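Local coordinates for YerB protein (Bacillus subtilis, PDB 2PSB) that is a putative membrane lipoprotein of unknown function that interacts with PcrA, an interaction not essential for viability or repair of UV-induced lesions, at residues A[125-128]-A[132-135]. Sequence-based numbering, arbitrary orientation.
Sequences DFDG and WRAD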
loop_
_atom_site.group_PDB
_atom_site.type_symbol
_atom_site.label_atom_id
_atom_site.label_comp_id
_atom_site.label_asym_id
_atom_site.label_seq_id
_atom_site.Cartn_x
_atom_site.Cartn_y
_atom_site.Cartn_z
ATOM N N ASP A 125 16.675 13.067 5.884
ATOM C CA ASP A 125 17.205 14.295 5.304
ATOM C C ASP A 125 16.347 15.535 5.430
ATOM O O ASP A 125 16.851 16.648 5.288
ATOM C CB ASP A 125 17.515 14.079 3.829
ATOM C CG ASP A 125 18.345 12.855 3.595
ATOM O OD1 ASP A 125 19.311 12.644 4.357
ATOM O OD2 ASP A 125 18.038 12.103 2.651
ATOM N N PHE A 126 15.059 15.362 5.697
ATOM C CA PHE A 126 14.172 16.514 5.792
ATOM C C PHE A 126 13.480 16.617 7.130
ATOM O O PHE A 126 12.586 17.444 7.304
ATOM C CB PHE A 126 13.113 16.463 4.689
ATOM C CG PHE A 126 13.677 16.297 3.312
ATOM C CD1 PHE A 126 14.127 15.055 2.876
ATOM C CD2 PHE A 126 13.757 17.384 2.445
ATOM C CE1 PHE A 126 14.646 14.895 1.596
ATOM C CE2 PHE A 126 14.272 17.239 1.161
ATOM C CZ PHE A 126 14.720 15.991 0.732
ATOM N N ASP A 127 13.889 15.780 8.073
ATOM C CA ASP A 127 13.289 15.809 9.399
ATOM C C ASP A 127 13.537 17.194 9.983
ATOM O O ASP A 127 14.664 17.519 10.355
ATOM C CB ASP A 127 13.918 14.733 10.292
ATOM C CG ASP A 127 13.067 14.417 11.511
ATOM O OD1 ASP A 127 11.923 14.907 11.574
ATOM O OD2 ASP A 127 13.537 13.675 12.397
ATOM N N GLY A 128 12.483 18.007 10.045
ATOM C CA GLY A 128 12.604 19.358 10.566
ATOM C C GLY A 128 12.111 20.398 9.572
ATOM O O GLY A 128 11.870 21.546 9.928
ATOM N N TRP A 132 7.570 16.756 9.298
ATOM C CA TRP A 132 7.356 17.361 10.606
ATOM C C TRP A 132 7.010 16.320 11.662
ATOM O O TRP A 132 6.722 15.159 11.339
ATOM C CB TRP A 132 6.270 18.444 10.537
ATOM C CG TRP A 132 4.859 17.943 10.375
ATOM C CD1 TRP A 132 4.000 17.549 11.366
ATOM C CD2 TRP A 132 4.109 17.897 9.158
ATOM N NE1 TRP A 132 2.760 17.275 10.840
ATOM C CE2 TRP A 132 2.802 17.473 9.485
ATOM C CE3 TRP A 132 4.421 18.162 7.819
ATOM C CZ2 TRP A 132 1.802 17.327 8.521
ATOM C CZ3 TRP A 132 3.436 18.016 6.866
ATOM C CH2 TRP A 132 2.139 17.595 7.219
ATOM N N ARG A 133 7.062 16.747 12.923
ATOM C CA ARG A 133 6.773 15.890 14.072
ATOM C C ARG A 133 5.464 16.290 14.746
ATOM O O ARG A 133 5.312 17.414 15.210
ATOM C CB ARG A 133 7.909 15.981 15.097
ATOM C CG ARG A 133 8.907 14.821 15.106
ATOM C CD ARG A 133 9.389 14.495 13.726
ATOM N NE ARG A 133 10.640 13.731 13.667
ATOM C CZ ARG A 133 10.806 12.480 14.085
ATOM N NH1 ARG A 133 9.802 11.797 14.633
ATOM N NH2 ARG A 133 11.982 11.894 13.909
ATOM N N ALA A 134 4.524 15.361 14.805
ATOM C CA ALA A 134 3.236 15.616 15.437
ATOM C C ALA A 134 3.396 15.675 16.963
ATOM O O ALA A 134 4.138 14.880 17.550
ATOM C CB ALA A 134 2.256 14.522 15.049
ATOM N N ASP A 135 2.696 16.609 17.603
ATOM C CA ASP A 135 2.772 16.777 19.054
ATOM C C ASP A 135 1.756 15.959 19.853
ATOM O O ASP A 135 1.814 15.930 21.080
ATOM C CB ASP A 135 2.600 18.246 19.413
ATOM C CG ASP A 135 1.188 18.723 19.204
ATOM O OD1 ASP A 135 0.476 18.130 18.365
ATOM O OD2 ASP A 135 0.789 19.698 19.863
#
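Asp127 and Arg133 form a two-pronged, side-on salt bridge at the protein surface, the only pair of residues that meet closely across the two segments, carrying about three quarters of the buried surface. Arg133 presents the NE–NH2 side of the guanidinium, not the end formed by NH1 and NH2: NE reaches OD1 of Asp127 at 2.7 Å, while Arg133 NH2 meets Asp127 OD2 at 2.8 Å. The second bond is the straighter, with OD2 in the guanidinium plane; OD1 is tilted out of that plane and accepts NE through its syn lone pair. The carboxylate and guanidinium planes stand 38° apart, and the two side chains cross at about a right angle. CG of Asp127 lies anti to the backbone N (chi1 -162°), which brings the carboxylate within reach of the arginine, whose chain bends at chi2 and brings CD to 3.3 Å from Asp127 OD1. An asparagine here would probably lose one of the two bonds, since its amide nitrogen cannot accept from the guanidinium, and would leave the arginine's charge without its mate. Asp127 is the first residue to leave helical geometry after helix 123-126, so the bridge spans the short loop from that helix to strand 132-133. His103 touches both partners, and Arg133 NH1 makes a weak hydrogen bond to Asn142 OD1. Strand 132-133 is an outer strand of a small antiparallel sheet, paired with strand 143-146, while Phe126, at the end of helix 123-126, packs against helix 147-157.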